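Local coordinates for protein ribulose-5-phosphate reductase 1 (Staphylococcus aureus, PDB 6XHK) that reduces D-ribulose 5-phosphate to D-ribitol 5-phosphate with NADPH, supplying a precursor for the poly(ribitol phosphate) wall teichoic acid of the bacterium, at residues Leu145-Leu150 with Gln288-Leu293; Leu137-Tyr142 with Lys303-Lys308; Asp244-Glu249 with Lys272-Ile277. All blocks are in the same frame, centred on the assembly; numbering follows the deposited sequence.

Interaction 1: Leu145-Leu150 with Gln288-Leu293; sequences LVTVSL and QDVVDL. With NDP (NADPH dihydro-nicotinamide-adenine-dinucleotide phosphate), chain B.
Val290 inserts its forked side chain between Val146 and Thr147, and this joins two helices of the zinc-containing alcohol dehydrogenase fold: helix 143-155, which runs beside the NADPH, and helix 284-296. The axes of the two short segments pass 9.6 Å apart, close to perpendicular, with 105° between their directions. Followed outward, Val290 first offers CB, 4.2 Å from CG2 of Thr147. Its CG1, anti to the backbone N (chi1 165°), lies against CG1 of Val146 at 3.5 Å. The other branch, CG2, meets CG2 of Thr147 at 3.6 Å and also reaches CG1 of Val146 at 3.8 Å. A third residue closes over the same branch: Leu150 runs antiparallel alongside Val290. The tip of this leucine, CD2, also rests 3.7 Å from CB of Asp289, the two side chains lying crosswise. The contact between the segments is wholly apolar. Thr147 presents its methyl to Val290, while its OG1 turns back to hydrogen-bond with the carbonyl of Glu144 in its own helix, a predicted ligand of the catalytic zinc, and also bonds to the hydroxyl of Ser282, in a loop. Farther round helix 143-155, Ser149 bonds to Thr179, and Leu145, Val146 and Ser149 pack on Ile178, so helix 174-186 supports another side of the same helix. Val291, on another flank of helix 284-296, packs on Val129 and Leu131. Val148 belongs to the cofactor pocket, and its two methyls divide the nicotinamide end between them. CG1 approaches the carboxamide carbon C7N of NADPH at 3.6 Å, and CG2 lies 3.6 Å from C4N, the ring carbon that gives up hydride in this chemistry.

Interaction 2: Leu137-Tyr142 with Lys303-Lys308; sequences LSIISY and KLALLK
Tyr142 gives its hydroxyl to the backbone of Leu304: OH donates to Leu304 O at 2.9 Å. The acceptor lies at the edge of the tyrosine ring, in its plane. Seen from the carbonyl, the approach is bent, with a C=O...OH angle of 140° and the hydroxyl 38° out of the carbonyl plane. Leu307 N also bonds to Leu304 O, at 3.0 Å, arriving from the other face of that plane, and this oxygen is therefore held by two donors. Leu304 CD2 packs beside CE2 of the ring, and Leu307 CB comes up obliquely to its hydroxyl end. Next to the tyrosine, Lys308 stretches out with all its torsions near anti and carries NZ to Ser138, where NZ donates to OG at 3.0 Å. Along the way its CD passes Ile139 CG2 at 3.7 Å, the lysine chain lying across the isoleucine, while Ile139 CD1 reaches Ala305 CB at 3.9 Å. The pair of segments lies where the short helix 137-140 leads into helix 143-155 and where a type I turn, Ala305 to Lys308, takes helix 299-305 into strand 308-314; that strand runs parallel to strand 334-339 in the mixed sheet that includes the GroES-like strands. Farther out, Asp136 hydrogen-bonds to Ser138 OG, the acceptor of the lysine bond. With chi1 at 41°, CG of Tyr142 sits between its backbone N and carbonyl carbon, and the ring lies with Ile139 O 3.4 Å above one face, offset toward the rim. Val336 and Lys334 of strand 334-339 also touch the Tyr142 side chain, and Glu65, a predicted ligand of the catalytic zinc, has its side chain about 4 Å from that of Tyr142.

Interaction 3: Asp244-Glu249 with Lys272-Ile277; sequences DYISPE and KGLTLI
Lys272 reaches along the end of helix 232-245 to Asp244 and Ile246, placing its ammonium among backbone carbonyls. CG is anti to the carbonyl carbon (chi1 -73°), and the rest of the chain runs out extended. NZ donates at 2.8 Å to Asp244 O, standing well above that carbonyl plane (68° out of it), and at 2.8 Å to Ile246 O, this time in the plane. Ile243 O is a third acceptor, and the positive group probably gains from the negative end of the helix dipole. Lys272 also acts through its backbone: its O receives Glu249 N at 2.7 Å, with a C=O...N angle of 173°. Glu249 has positive phi, and its CA makes a CH...O contact of 3.5 Å with Gly273 O. Ile246 and Leu274 lie antiparallel, side by side. Ile246 CG2, set between its backbone N and carbonyl carbon while CG1 is anti to the N, fits against both leucine methyls, 3.6 Å from CD2 and 3.8 Å from CD1. Gly273, with positive phi, forms a Schellman motif that ends helix 266-272 and turns the chain into strand 275-278. This strand lies at one edge of the six-stranded parallel Rossmann sheet and pairs with strand 251-254; Ile246 packs on Ile252 of that neighbour, and Leu274 on Val269 of helix 266-272.

In the fold
Interactions 1 and 2 adjoin, with centres 13 Å apart, and touch where Val146 CG2 meets Leu304 CD1 at 3.8 Å. They tie consecutive helices of two chain regions: 137-140 and 143-155 on one side, 284-296 and 299-305 on the other. Interaction 1 holds Val148 of the NADPH pocket; interaction 2 lies farther off, with the side chain of Leu307 about 7 Å from the cofactor. Glu144, a predicted zinc ligand, falls in the chain between residues 137-142 and 145-150. Interaction 3 stands apart in the Rossmann domain, its centre 26 Å from that of interaction 1 and 33 Å from that of interaction 2.

Interaction 1: Leu145-Leu150 with Gln288-Leu293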
loop_
_atom_site.group_PDB
_atom_site.type_symbol
_atom_site.label_atom_id
_atom_site.label_comp_id
_atom_site.label_asym_id
_atom_site.label_seq_id
_atom_site.Cartn_x
_atom_site.Cartn_y
_atom_site.Cartn_z
ATOM N N LEU A 145 -0.044 -1.586 -1.762
ATOM C CA LEU A 145 -1.082 -0.691 -1.269
ATOM C C LEU A 145 -2.420 -1.012 -1.901
ATOM O O LEU A 145 -3.457 -0.990 -1.223
ATOM C CB LEU A 145 -0.703 0.767 -1.502
ATOM C CG LEU A 145 -0.195 1.451 -0.235
ATOM C CD1 LEU A 145 0.902 0.644 0.421
ATOM C CD2 LEU A 145 0.283 2.853 -0.527
ATOM N N VAL A 146 -2.419 -1.349 -3.187
ATOM C CA VAL A 146 -3.682 -1.678 -3.827
ATOM C C VAL A 146 -4.247 -2.954 -3.241
ATOM O O VAL A 146 -5.469 -3.107 -3.128
ATOM C CB VAL A 146 -3.508 -1.788 -5.349
ATOM C CG1 VAL A 146 -4.834 -2.132 -5.983
ATOM C CG2 VAL A 146 -2.986 -0.478 -5.897
ATOM N N THR A 147 -3.382 -3.878 -2.826
ATOM C CA THR A 147 -3.905 -5.108 -2.240
ATOM C C THR A 147 -4.488 -4.841 -0.859
ATOM O O THR A 147 -5.557 -5.361 -0.533
ATOM C CB THR A 147 -2.838 -6.197 -2.149
ATOM O OG1 THR A 147 -1.718 -5.725 -1.394
ATOM C CG2 THR A 147 -2.391 -6.590 -3.540
ATOM N N VAL A 148 -3.780 -4.059 -0.029
ATOM C CA VAL A 148 -4.286 -3.684 1.294
ATOM C C VAL A 148 -5.683 -3.094 1.177
ATOM O O VAL A 148 -6.621 -3.477 1.906
ATOM C CB VAL A 148 -3.308 -2.701 1.967
ATOM C CG1 VAL A 148 -3.930 -2.091 3.189
ATOM C CG2 VAL A 148 -2.023 -3.411 2.336
ATOM N N SER A 149 -5.845 -2.181 0.221
ATOM C CA SER A 149 -7.133 -1.538 0.004
ATOM C C SER A 149 -8.197 -2.547 -0.418
ATOM O O SER A 149 -9.254 -2.644 0.223
ATOM C CB SER A 149 -6.981 -0.428 -1.033
ATOM O OG SER A 149 -8.217 0.168 -1.320
ATOM N N LEU A 150 -7.944 -3.304 -1.492
ATOM C CA LEU A 150 -8.930 -4.288 -1.937
ATOM C C LEU A 150 -9.289 -5.271 -0.826
ATOM O O LEU A 150 -10.453 -5.667 -0.696
ATOM C CB LEU A 150 -8.413 -5.043 -3.153
ATOM C CG LEU A 150 -9.349 -6.145 -3.644
ATOM C CD1 LEU A 150 -10.510 -5.575 -4.433
ATOM C CD2 LEU A 150 -8.598 -7.206 -4.436
ATOM N N GLN A 288 -3.263 -11.615 -6.819
ATOM C CA GLN A 288 -3.805 -12.123 -8.079
ATOM C C GLN A 288 -5.056 -11.348 -8.502
ATOM O O GLN A 288 -5.218 -11.023 -9.687
ATOM C CB GLN A 288 -4.109 -13.619 -7.987
ATOM C CG GLN A 288 -4.398 -14.261 -9.365
ATOM C CD GLN A 288 -3.148 -14.365 -10.261
ATOM O OE1 GLN A 288 -3.093 -13.799 -11.367
ATOM N NE2 GLN A 288 -2.155 -15.134 -9.799
ATOM N N ASP A 289 -5.943 -11.026 -7.547
ATOM C CA ASP A 289 -7.131 -10.233 -7.862
ATOM C C ASP A 289 -6.766 -8.838 -8.366
ATOM O O ASP A 289 -7.374 -8.340 -9.327
ATOM C CB ASP A 289 -8.036 -10.137 -6.636
ATOM C CG ASP A 289 -8.631 -11.480 -6.230
ATOM O OD1 ASP A 289 -8.567 -12.431 -7.040
ATOM O OD2 ASP A 289 -9.185 -11.572 -5.105
ATOM N N VAL A 290 -5.770 -8.194 -7.746
ATOM C CA VAL A 290 -5.398 -6.842 -8.154
ATOM C C VAL A 290 -4.788 -6.847 -9.550
ATOM O O VAL A 290 -5.017 -5.926 -10.344
ATOM C CB VAL A 290 -4.430 -6.213 -7.136
ATOM C CG1 VAL A 290 -3.769 -4.970 -7.750
ATOM C CG2 VAL A 290 -5.135 -5.884 -5.840
ATOM N N VAL A 291 -3.977 -7.862 -9.862
ATOM C CA VAL A 291 -3.447 -7.983 -11.220
ATOM C C VAL A 291 -4.581 -8.209 -12.211
ATOM O O VAL A 291 -4.683 -7.515 -13.230
ATOM C CB VAL A 291 -2.393 -9.099 -11.294
ATOM C CG1 VAL A 291 -2.183 -9.536 -12.739
ATOM C CG2 VAL A 291 -1.095 -8.599 -10.699
ATOM N N ASP A 292 -5.473 -9.162 -11.909
ATOM C CA ASP A 292 -6.588 -9.436 -12.810
ATOM C C ASP A 292 -7.457 -8.206 -13.011
ATOM O O ASP A 292 -8.088 -8.053 -14.062
ATOM C CB ASP A 292 -7.404 -10.607 -12.275
ATOM C CG ASP A 292 -6.627 -11.908 -12.314
ATOM O OD1 ASP A 292 -5.932 -12.157 -13.332
ATOM O OD2 ASP A 292 -6.699 -12.672 -11.327
ATOM N N LEU A 293 -7.477 -7.308 -12.028
ATOM C CA LEU A 293 -8.154 -6.033 -12.210
ATOM C C LEU A 293 -7.382 -5.116 -13.153
ATOM O O LEU A 293 -7.984 -4.436 -13.990
ATOM C CB LEU A 293 -8.358 -5.371 -10.856
ATOM C CG LEU A 293 -9.796 -5.342 -10.368
ATOM C CD1 LEU A 293 -10.297 -6.768 -10.180
ATOM C CD2 LEU A 293 -9.819 -4.582 -9.057
HETATM P PA NDP B . -0.205 9.558 4.175
HETATM O O1A NDP B . 1.087 10.216 4.566
HETATM O O2A NDP B . -0.416 9.677 2.669
HETATM O O5B NDP B . -1.441 10.248 5.044
HETATM C C5B NDP B . -2.822 10.172 4.556
HETATM C C4B NDP B . -3.540 11.571 4.641
HETATM O O4B NDP B . -4.342 11.664 5.668
HETATM C C3B NDP B . -2.505 12.717 4.825
HETATM O O3B NDP B . -2.555 13.593 3.786
HETATM C C2B NDP B . -2.911 13.494 6.070
HETATM O O2B NDP B . -2.730 14.925 5.698
HETATM C C1B NDP B . -4.176 13.184 6.210
HETATM N N9A NDP B . -4.721 13.383 7.557
HETATM C C8A NDP B . -4.077 13.715 8.713
HETATM N N7A NDP B . -4.996 13.804 9.716
HETATM C C5A NDP B . -6.179 13.534 9.187
HETATM C C6A NDP B . -7.576 13.488 9.818
HETATM N N6A NDP B . -7.715 13.759 11.232
HETATM N N1A NDP B . -8.695 13.174 8.994
HETATM C C2A NDP B . -8.532 12.907 7.582
HETATM N N3A NDP B . -7.181 12.953 6.987
HETATM C C4A NDP B . -6.012 13.279 7.852
HETATM O O3 NDP B . -0.167 7.905 4.523
HETATM P PN NDP B . -1.075 6.708 3.734
HETATM O O1N NDP B . -2.263 7.326 2.990
HETATM O O2N NDP B . -0.223 6.032 2.710
HETATM O O5D NDP B . -1.543 5.602 4.889
HETATM C C5D NDP B . -1.575 5.994 6.279
HETATM C C4D NDP B . -1.623 4.919 7.247
HETATM O O4D NDP B . -1.971 3.511 6.605
HETATM C C3D NDP B . -0.273 4.697 7.969
HETATM O O3D NDP B . -0.478 4.541 9.440
HETATM C C2D NDP B . 0.243 3.575 7.408
HETATM O O2D NDP B . 1.191 2.858 8.261
HETATM C C1D NDP B . -1.063 2.664 7.056
HETATM N N1N NDP B . -0.806 1.510 6.167
HETATM C C2N NDP B . -1.524 0.271 6.475
HETATM C C3N NDP B . -1.225 -1.070 5.781
HETATM C C7N NDP B . -2.056 -2.344 6.218
HETATM O O7N NDP B . -1.617 -3.452 6.024
HETATM N N7N NDP B . -3.361 -2.156 6.856
HETATM C C4N NDP B . -0.337 -1.069 4.511
HETATM C C5N NDP B . 0.539 0.197 4.382
HETATM C C6N NDP B . 0.116 1.534 5.028
HETATM P P2B NDP B . -1.593 15.733 6.535
HETATM O O1X NDP B . -1.723 15.479 8.022
HETATM O O2X NDP B . -0.235 15.226 6.081
HETATM O O3X NDP B . -1.773 17.216 6.256
#

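Interaction 2: Leu137-Tyr142 with Lys303-Lys308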
loop_
_atom_site.group_PDB
_atom_site.type_symbol
_atom_site.label_atom_id
_atom_site.label_comp_id
_atom_site.label_asym_id
_atom_site.label_seq_id
_atom_site.Cartn_x
_atom_site.Cartn_y
_atom_site.Cartn_z
ATOM N N LEU A 137 5.745 -0.735 -15.344
ATOM C CA LEU A 137 6.144 -1.397 -14.108
ATOM C C LEU A 137 6.444 -0.404 -12.991
ATOM O O LEU A 137 6.284 -0.745 -11.807
ATOM C CB LEU A 137 7.349 -2.315 -14.350
ATOM C CG LEU A 137 7.344 -3.426 -15.411
ATOM C CD1 LEU A 137 8.687 -4.107 -15.399
ATOM C CD2 LEU A 137 6.231 -4.456 -15.190
ATOM N N SER A 138 6.857 0.823 -13.334
ATOM C CA SER A 138 7.187 1.802 -12.297
ATOM C C SER A 138 5.984 2.092 -11.395
ATOM O O SER A 138 6.148 2.432 -10.215
ATOM C CB SER A 138 7.701 3.098 -12.923
ATOM O OG SER A 138 6.670 3.764 -13.636
ATOM N N ILE A 139 4.772 1.947 -11.914
ATOM C CA ILE A 139 3.603 2.237 -11.103
ATOM C C ILE A 139 2.977 0.964 -10.530
ATOM O O ILE A 139 2.392 1.013 -9.439
ATOM C CB ILE A 139 2.604 3.094 -11.914
ATOM C CG1 ILE A 139 2.000 2.311 -13.073
ATOM C CG2 ILE A 139 3.304 4.352 -12.448
ATOM C CD1 ILE A 139 1.326 3.206 -14.084
ATOM N N ILE A 140 3.142 -0.179 -11.192
ATOM C CA ILE A 140 2.884 -1.473 -10.589
ATOM C C ILE A 140 3.751 -1.743 -9.352
ATOM O O ILE A 140 3.443 -2.660 -8.590
ATOM C CB ILE A 140 3.051 -2.545 -11.706
ATOM C CG1 ILE A 140 2.112 -2.233 -12.866
ATOM C CG2 ILE A 140 2.874 -3.980 -11.243
ATOM C CD1 ILE A 140 0.658 -2.154 -12.447
ATOM N N SER A 141 4.821 -0.970 -9.116
ATOM C CA SER A 141 5.676 -1.268 -7.959
ATOM C C SER A 141 4.909 -1.170 -6.633
ATOM O O SER A 141 5.134 -1.973 -5.714
ATOM C CB SER A 141 6.909 -0.358 -7.925
ATOM O OG SER A 141 6.573 1.014 -7.987
ATOM N N TYR A 142 3.998 -0.212 -6.502
ATOM C CA TYR A 142 3.256 -0.093 -5.245
ATOM C C TYR A 142 1.887 -0.776 -5.326
ATOM O O TYR A 142 0.861 -0.232 -4.940
ATOM C CB TYR A 142 3.145 1.371 -4.820
ATOM C CG TYR A 142 2.852 2.396 -5.901
ATOM C CD1 TYR A 142 3.837 3.260 -6.358
ATOM C CD2 TYR A 142 1.558 2.561 -6.393
ATOM C CE1 TYR A 142 3.560 4.215 -7.316
ATOM C CE2 TYR A 142 1.268 3.515 -7.351
ATOM C CZ TYR A 142 2.278 4.343 -7.817
ATOM O OH TYR A 142 2.019 5.303 -8.786
ATOM N N LYS A 303 -5.073 5.776 -13.493
ATOM C CA LYS A 303 -5.387 6.583 -12.311
ATOM C C LYS A 303 -4.317 6.401 -11.237
ATOM O O LYS A 303 -3.909 7.378 -10.597
ATOM C CB LYS A 303 -6.793 6.256 -11.777
ATOM N N LEU A 304 -3.815 5.164 -11.064
ATOM C CA LEU A 304 -2.705 4.899 -10.143
ATOM C C LEU A 304 -1.455 5.676 -10.503
ATOM O O LEU A 304 -0.640 5.980 -9.625
ATOM C CB LEU A 304 -2.368 3.411 -10.117
ATOM C CG LEU A 304 -3.238 2.606 -9.164
ATOM C CD1 LEU A 304 -3.107 1.107 -9.401
ATOM C CD2 LEU A 304 -2.812 2.959 -7.746
ATOM N N ALA A 305 -1.279 5.987 -11.783
ATOM C CA ALA A 305 -0.090 6.698 -12.212
ATOM C C ALA A 305 0.012 8.081 -11.568
ATOM O O ALA A 305 1.127 8.563 -11.318
ATOM C CB ALA A 305 -0.098 6.790 -13.725
ATOM N N LEU A 306 -1.129 8.725 -11.270
ATOM C CA LEU A 306 -1.128 10.017 -10.583
ATOM C C LEU A 306 -0.530 9.962 -9.188
ATOM O O LEU A 306 -0.258 11.031 -8.626
ATOM C CB LEU A 306 -2.541 10.598 -10.503
ATOM C CG LEU A 306 -2.976 11.409 -11.713
ATOM C CD1 LEU A 306 -1.974 12.537 -11.919
ATOM C CD2 LEU A 306 -3.067 10.543 -12.967
ATOM N N LEU A 307 -0.319 8.765 -8.627
ATOM C CA LEU A 307 0.348 8.622 -7.339
ATOM C C LEU A 307 1.858 8.576 -7.445
ATOM O O LEU A 307 2.535 8.877 -6.453
ATOM C CB LEU A 307 -0.081 7.345 -6.625
ATOM C CG LEU A 307 -1.076 7.476 -5.486
ATOM C CD1 LEU A 307 -1.499 6.082 -5.081
ATOM C CD2 LEU A 307 -0.523 8.266 -4.308
ATOM N N LYS A 308 2.396 8.156 -8.597
ATOM C CA LYS A 308 3.841 8.104 -8.799
ATOM C C LYS A 308 4.410 9.492 -8.560
ATOM O O LYS A 308 4.167 10.412 -9.348
ATOM C CB LYS A 308 4.198 7.606 -10.206
ATOM C CG LYS A 308 5.710 7.511 -10.517
ATOM C CD LYS A 308 5.906 6.998 -11.948
ATOM C CE LYS A 308 7.351 6.936 -12.402
ATOM N NZ LYS A 308 7.386 6.638 -13.858
#

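Interaction 3: Asp244-Glu249 with Lys272-Ile277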
loop_
_atom_site.group_PDB
_atom_site.type_symbol
_atom_site.label_atom_id
_atom_site.label_comp_id
_atom_site.label_asym_id
_atom_site.label_seq_id
_atom_site.Cartn_x
_atom_site.Cartn_y
_atom_site.Cartn_z
ATOM N N ASP A 244 -19.399 9.813 14.366
ATOM C CA ASP A 244 -20.448 10.820 14.550
ATOM C C ASP A 244 -21.333 10.970 13.322
ATOM O O ASP A 244 -22.554 11.117 13.451
ATOM C CB ASP A 244 -19.856 12.175 14.928
ATOM C CG ASP A 244 -19.188 12.158 16.282
ATOM O OD1 ASP A 244 -18.867 11.067 16.792
ATOM O OD2 ASP A 244 -19.031 13.241 16.875
ATOM N N TYR A 245 -20.751 10.946 12.128
ATOM C CA TYR A 245 -21.514 11.285 10.932
ATOM C C TYR A 245 -22.143 10.081 10.229
ATOM O O TYR A 245 -22.990 10.269 9.350
ATOM C CB TYR A 245 -20.628 12.059 9.932
ATOM C CG TYR A 245 -20.330 13.510 10.313
ATOM C CD1 TYR A 245 -19.262 13.824 11.150
ATOM C CD2 TYR A 245 -21.151 14.561 9.868
ATOM C CE1 TYR A 245 -18.996 15.132 11.520
ATOM C CE2 TYR A 245 -20.898 15.879 10.231
ATOM C CZ TYR A 245 -19.818 16.154 11.063
ATOM O OH TYR A 245 -19.547 17.450 11.434
ATOM N N ILE A 246 -21.789 8.860 10.584
ATOM C CA ILE A 246 -22.187 7.717 9.767
ATOM C C ILE A 246 -23.633 7.332 10.073
ATOM O O ILE A 246 -24.092 7.410 11.225
ATOM C CB ILE A 246 -21.207 6.534 9.967
ATOM C CG1 ILE A 246 -21.509 5.413 8.972
ATOM C CG2 ILE A 246 -21.217 6.004 11.404
ATOM C CD1 ILE A 246 -20.616 4.253 9.107
ATOM N N SER A 247 -24.359 6.915 9.035
ATOM C CA SER A 247 -25.721 6.430 9.222
ATOM C C SER A 247 -25.765 5.302 10.254
ATOM O O SER A 247 -24.821 4.500 10.349
ATOM C CB SER A 247 -26.317 5.946 7.898
ATOM O OG SER A 247 -26.635 7.044 7.059
ATOM N N PRO A 248 -26.841 5.203 11.032
ATOM C CA PRO A 248 -26.920 4.153 12.050
ATOM C C PRO A 248 -26.974 2.777 11.417
ATOM O O PRO A 248 -27.546 2.587 10.340
ATOM C CB PRO A 248 -28.208 4.481 12.788
ATOM C CG PRO A 248 -28.394 5.919 12.561
ATOM C CD PRO A 248 -27.925 6.181 11.182
ATOM N N GLU A 249 -26.349 1.828 12.107
ATOM C CA GLU A 249 -26.121 0.463 11.657
ATOM C C GLU A 249 -25.087 0.380 10.546
ATOM O O GLU A 249 -24.959 -0.665 9.905
ATOM C CB GLU A 249 -27.430 -0.218 11.234
ATOM C CG GLU A 249 -28.216 -0.771 12.418
ATOM C CD GLU A 249 -29.336 -1.715 12.011
ATOM O OE1 GLU A 249 -30.357 -1.240 11.454
ATOM O OE2 GLU A 249 -29.185 -2.937 12.249
ATOM N N LYS A 272 -25.667 3.647 18.077
ATOM C CA LYS A 272 -25.867 3.633 16.634
ATOM C C LYS A 272 -25.718 2.260 15.997
ATOM O O LYS A 272 -26.019 2.124 14.811
ATOM C CB LYS A 272 -24.886 4.572 15.950
ATOM C CG LYS A 272 -25.118 6.035 16.095
ATOM C CD LYS A 272 -24.518 6.688 14.870
ATOM C CE LYS A 272 -24.551 8.181 14.907
ATOM N NZ LYS A 272 -23.848 8.678 13.721
ATOM N N GLY A 273 -25.252 1.255 16.729
ATOM C CA GLY A 273 -25.199 -0.085 16.180
ATOM C C GLY A 273 -24.115 -0.279 15.153
ATOM O O GLY A 273 -24.270 -1.092 14.233
ATOM N N LEU A 274 -23.007 0.443 15.295
ATOM C CA LEU A 274 -21.956 0.463 14.292
ATOM C C LEU A 274 -21.117 -0.809 14.367
ATOM O O LEU A 274 -20.878 -1.368 15.446
ATOM C CB LEU A 274 -21.067 1.680 14.504
ATOM C CG LEU A 274 -21.816 3.004 14.475
ATOM C CD1 LEU A 274 -20.825 4.129 14.632
ATOM C CD2 LEU A 274 -22.654 3.171 13.200
ATOM N N THR A 275 -20.662 -1.266 13.198
ATOM C CA THR A 275 -19.720 -2.383 13.100
ATOM C C THR A 275 -18.367 -1.863 12.613
ATOM O O THR A 275 -18.285 -1.208 11.568
ATOM C CB THR A 275 -20.248 -3.473 12.160
ATOM O OG1 THR A 275 -21.546 -3.887 12.589
ATOM C CG2 THR A 275 -19.370 -4.669 12.224
ATOM N N LEU A 276 -17.313 -2.157 13.365
ATOM C CA LEU A 276 -15.951 -1.726 13.048
ATOM C C LEU A 276 -15.097 -2.941 12.729
ATOM O O LEU A 276 -14.972 -3.837 13.566
ATOM C CB LEU A 276 -15.329 -0.948 14.206
ATOM C CG LEU A 276 -15.812 0.480 14.449
ATOM C CD1 LEU A 276 -17.262 0.524 14.775
ATOM C CD2 LEU A 276 -15.028 1.071 15.601
ATOM N N ILE A 277 -14.498 -2.964 11.534
ATOM C CA ILE A 277 -13.754 -4.120 11.035
ATOM C C ILE A 277 -12.300 -3.692 10.792
ATOM O O ILE A 277 -12.060 -2.687 10.094
ATOM C CB ILE A 277 -14.377 -4.657 9.738
ATOM C CG1 ILE A 277 -15.873 -4.873 9.925
ATOM C CG2 ILE A 277 -13.782 -6.019 9.420
ATOM C CD1 ILE A 277 -16.561 -5.446 8.716
#